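PDB 6BJA: acetyl-CoA acetyltransferase A from Ascaris suum, which probably catalyses the reversible condensation of two acetyl-CoA molecules to acetoacetyl-CoA and free coenzyme A, as a member of the thiolase family. Local coordinates for residues I293-Q305 / F326-R338. Residues are numbered along the deposited sequence; the frame is centred on the assembly and turned at random.
Sequences IDFTVAPALAVKQ and FSVTGLAFIKELR
T296 meets the first turn of helix 327-337 through its methyl: CG2 lies 3.7 Å from T329 CA and comes near A332 CB. In the C-terminal domain of the thiolase fold, this helix packs beside 298-305 with axes 9.2 Å apart at -38°, running roughly the same way. No direct hydrogen bond crosses between the segments; two waters link T296, in the 3-10 turn ahead of helix 298-305, to T329. One donates to both T296 O and T329 O, at 2.8 Å each, and the other sits between T296 OG1 and T329 OG1, at the edge of the F326 ring. F326 CE2 in turn meets the edge of the F295 ring, 4.0 Å from F295 CZ.

Farther along, A300 puts its CB 3.8 Å from E336 CG and also against L337 CG, and its small size probably helps the helices close up. F333 has CG anti to the backbone N (chi1 -176°), which carries its ring to P299 and V303; V303 CG2 reaches the ring edge, 3.7 Å from F333 CE1, while L337 CD1 lies over one face, toward the rim. K304 runs alongside L337 in the reverse sense, bringing NZ to 3.7 Å from L337 CD2, and ends near E336 without its NZ touching OE2.

Behind the pair, P299 and V303 rest on strand 388-396, and the side chain of P299 comes within about 4 Å of that of C383, the predicted proton acceptor. Helix 162-172 packs on T296 and V328. At the T296 end, F326 also touches bound coenzyme A; at the far end, E336 OE1 is hydrogen-bonded to Y173 OH.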
# COMPACT_ATOMS: atom_id res chain seq x y z
N ILE A 293 -29.82 13.05 1.78
CA ILE A 293 -30.07 12.81 0.36
C ILE A 293 -30.57 14.08 -0.32
O ILE A 293 -30.38 14.24 -1.53
CB ILE A 293 -31.09 11.65 0.18
CG1 ILE A 293 -31.06 11.17 -1.27
CG2 ILE A 293 -32.47 12.06 0.62
CD1 ILE A 293 -31.72 9.80 -1.47
N ASP A 294 -31.19 14.97 0.44
CA ASP A 294 -31.81 16.19 -0.10
C ASP A 294 -30.90 17.42 -0.00
O ASP A 294 -31.37 18.56 -0.05
CB ASP A 294 -33.11 16.50 0.66
CG ASP A 294 -34.21 15.48 0.37
OD1 ASP A 294 -34.39 15.12 -0.82
OD2 ASP A 294 -34.91 15.04 1.33
N PHE A 295 -29.60 17.20 0.19
CA PHE A 295 -28.67 18.32 0.42
C PHE A 295 -28.77 19.42 -0.64
O PHE A 295 -28.57 20.58 -0.33
CB PHE A 295 -27.22 17.80 0.49
CG PHE A 295 -26.62 17.44 -0.82
CD1 PHE A 295 -27.04 16.31 -1.51
CD2 PHE A 295 -25.61 18.21 -1.36
CE1 PHE A 295 -26.50 15.98 -2.73
CE2 PHE A 295 -25.05 17.87 -2.57
CZ PHE A 295 -25.49 16.76 -3.26
N THR A 296 -29.13 19.05 -1.87
CA THR A 296 -29.19 19.99 -2.96
C THR A 296 -30.23 21.10 -2.72
O THR A 296 -30.08 22.18 -3.28
CB THR A 296 -29.51 19.25 -4.29
OG1 THR A 296 -28.48 18.29 -4.57
CG2 THR A 296 -29.57 20.21 -5.47
N VAL A 297 -31.29 20.86 -1.93
CA VAL A 297 -32.29 21.90 -1.70
C VAL A 297 -32.09 22.70 -0.41
O VAL A 297 -32.84 23.64 -0.13
CB VAL A 297 -33.73 21.33 -1.70
CG1 VAL A 297 -33.97 20.57 -3.01
CG2 VAL A 297 -34.00 20.46 -0.49
N ALA A 298 -31.05 22.38 0.36
CA ALA A 298 -30.76 23.15 1.57
C ALA A 298 -30.41 24.64 1.31
O ALA A 298 -30.74 25.50 2.13
CB ALA A 298 -29.63 22.49 2.36
N PRO A 299 -29.75 24.95 0.19
CA PRO A 299 -29.40 26.37 0.05
C PRO A 299 -30.59 27.32 0.01
O PRO A 299 -30.53 28.37 0.63
CB PRO A 299 -28.60 26.41 -1.26
CG PRO A 299 -27.95 25.09 -1.31
CD PRO A 299 -29.04 24.13 -0.80
N ALA A 300 -31.66 26.97 -0.69
CA ALA A 300 -32.80 27.86 -0.75
C ALA A 300 -33.43 27.99 0.63
O ALA A 300 -33.95 29.05 0.97
CB ALA A 300 -33.84 27.36 -1.76
N LEU A 301 -33.36 26.94 1.44
CA LEU A 301 -33.88 27.00 2.80
C LEU A 301 -33.07 27.97 3.64
O LEU A 301 -33.63 28.78 4.38
CB LEU A 301 -33.88 25.60 3.43
CG LEU A 301 -34.71 25.45 4.70
CD1 LEU A 301 -36.19 25.74 4.42
CD2 LEU A 301 -34.53 24.03 5.23
N ALA A 302 -31.75 27.94 3.49
CA ALA A 302 -30.91 28.87 4.22
C ALA A 302 -31.20 30.30 3.80
O ALA A 302 -31.24 31.21 4.63
CB ALA A 302 -29.45 28.52 4.01
N VAL A 303 -31.39 30.51 2.50
CA VAL A 303 -31.66 31.85 1.98
C VAL A 303 -33.02 32.38 2.46
O VAL A 303 -33.13 33.55 2.80
CB VAL A 303 -31.59 31.86 0.44
CG1 VAL A 303 -32.20 33.16 -0.14
CG2 VAL A 303 -30.17 31.67 -0.00
N LYS A 304 -34.03 31.52 2.52
CA LYS A 304 -35.33 31.97 3.02
C LYS A 304 -35.19 32.51 4.44
O LYS A 304 -35.72 33.58 4.76
CB LYS A 304 -36.35 30.82 2.96
CG LYS A 304 -36.79 30.54 1.55
CD LYS A 304 -37.71 29.33 1.46
CE LYS A 304 -37.97 28.99 0.02
NZ LYS A 304 -38.50 30.18 -0.70
N GLN A 305 -34.41 31.82 5.26
CA GLN A 305 -34.13 32.26 6.63
C GLN A 305 -33.35 33.56 6.63
O GLN A 305 -33.68 34.50 7.34
CB GLN A 305 -33.37 31.17 7.38
CG GLN A 305 -33.02 31.51 8.82
CD GLN A 305 -34.23 31.87 9.65
OE1 GLN A 305 -35.26 31.19 9.60
NE2 GLN A 305 -34.12 32.95 10.41
N PHE A 326 -23.48 20.59 -8.67
CA PHE A 326 -24.02 19.98 -9.88
C PHE A 326 -24.84 21.04 -10.59
O PHE A 326 -25.24 22.01 -9.97
CB PHE A 326 -24.90 18.76 -9.54
CG PHE A 326 -24.17 17.72 -8.76
CD1 PHE A 326 -23.48 16.73 -9.41
CD2 PHE A 326 -24.13 17.79 -7.38
CE1 PHE A 326 -22.76 15.79 -8.70
CE2 PHE A 326 -23.41 16.86 -6.65
CZ PHE A 326 -22.72 15.86 -7.31
N SER A 327 -25.14 20.84 -11.87
CA SER A 327 -26.03 21.76 -12.55
C SER A 327 -27.38 21.85 -11.84
O SER A 327 -28.00 22.91 -11.75
CB SER A 327 -26.24 21.33 -14.00
OG SER A 327 -25.07 21.58 -14.76
N VAL A 328 -27.86 20.72 -11.32
CA VAL A 328 -29.14 20.74 -10.64
C VAL A 328 -29.12 21.64 -9.40
O VAL A 328 -30.15 22.19 -9.03
CB VAL A 328 -29.61 19.30 -10.25
CG1 VAL A 328 -28.57 18.56 -9.38
CG2 VAL A 328 -30.96 19.35 -9.54
N THR A 329 -27.94 21.84 -8.78
CA THR A 329 -27.86 22.73 -7.63
C THR A 329 -28.31 24.14 -8.01
O THR A 329 -29.07 24.79 -7.29
CB THR A 329 -26.45 22.77 -7.08
OG1 THR A 329 -25.91 21.44 -7.08
CG2 THR A 329 -26.42 23.35 -5.67
N GLY A 330 -27.80 24.63 -9.14
CA GLY A 330 -28.18 25.94 -9.63
C GLY A 330 -29.63 26.02 -10.05
O GLY A 330 -30.35 26.95 -9.67
N LEU A 331 -30.06 25.05 -10.84
CA LEU A 331 -31.44 25.03 -11.33
C LEU A 331 -32.46 24.98 -10.19
O LEU A 331 -33.47 25.68 -10.20
CB LEU A 331 -31.65 23.84 -12.24
CG LEU A 331 -31.00 24.00 -13.62
CD1 LEU A 331 -30.98 22.69 -14.35
CD2 LEU A 331 -31.70 25.08 -14.46
N ALA A 332 -32.20 24.14 -9.19
CA ALA A 332 -33.14 23.99 -8.09
C ALA A 332 -33.24 25.30 -7.30
O ALA A 332 -34.31 25.71 -6.89
CB ALA A 332 -32.72 22.84 -7.18
N PHE A 333 -32.10 25.94 -7.08
CA PHE A 333 -32.04 27.17 -6.32
C PHE A 333 -32.85 28.27 -7.02
O PHE A 333 -33.67 28.95 -6.40
CB PHE A 333 -30.56 27.56 -6.16
CG PHE A 333 -30.28 28.77 -5.32
CD1 PHE A 333 -30.29 28.68 -3.92
CD2 PHE A 333 -29.91 29.98 -5.91
CE1 PHE A 333 -29.96 29.79 -3.13
CE2 PHE A 333 -29.59 31.09 -5.12
CZ PHE A 333 -29.62 31.00 -3.74
N ILE A 334 -32.57 28.44 -8.32
CA ILE A 334 -33.23 29.45 -9.14
C ILE A 334 -34.74 29.20 -9.17
O ILE A 334 -35.54 30.15 -9.04
CB ILE A 334 -32.63 29.44 -10.54
CG1 ILE A 334 -31.20 29.98 -10.51
CG2 ILE A 334 -33.45 30.30 -11.50
CD1 ILE A 334 -30.43 29.73 -11.75
N LYS A 335 -35.14 27.95 -9.34
CA LYS A 335 -36.55 27.62 -9.43
C LYS A 335 -37.27 27.84 -8.10
O LYS A 335 -38.37 28.41 -8.05
CB LYS A 335 -36.73 26.16 -9.89
CG LYS A 335 -38.18 25.80 -10.23
CD LYS A 335 -38.60 26.62 -11.44
CE LYS A 335 -40.03 26.43 -11.85
NZ LYS A 335 -40.27 27.42 -12.95
N GLU A 336 -36.67 27.37 -7.02
CA GLU A 336 -37.31 27.46 -5.72
C GLU A 336 -37.50 28.90 -5.27
O GLU A 336 -38.54 29.25 -4.70
CB GLU A 336 -36.49 26.68 -4.70
CG GLU A 336 -37.15 26.59 -3.36
CD GLU A 336 -38.40 25.74 -3.37
OE1 GLU A 336 -38.52 24.84 -4.22
OE2 GLU A 336 -39.25 25.97 -2.49
N LEU A 337 -36.50 29.75 -5.52
CA LEU A 337 -36.54 31.14 -5.10
C LEU A 337 -37.12 32.08 -6.16
O LEU A 337 -37.22 33.28 -5.92
CB LEU A 337 -35.14 31.62 -4.74
CG LEU A 337 -34.58 30.89 -3.52
CD1 LEU A 337 -33.13 31.23 -3.34
CD2 LEU A 337 -35.35 31.24 -2.25
N ARG A 338 -37.48 31.51 -7.32
CA ARG A 338 -38.05 32.25 -8.45
C ARG A 338 -37.16 33.43 -8.85
O ARG A 338 -37.63 34.56 -9.05
CB ARG A 338 -39.46 32.75 -8.12
CG ARG A 338 -40.42 31.63 -7.72
CD ARG A 338 -41.78 32.21 -7.37
NE ARG A 338 -42.23 31.79 -6.05
CZ ARG A 338 -43.14 30.84 -5.82
NH1 ARG A 338 -43.73 30.20 -6.82
NH2 ARG A 338 -43.47 30.54 -4.57
O HOH W 1 -29.47 24.56 -4.55
O HOH W 2 -26.14 19.86 -4.94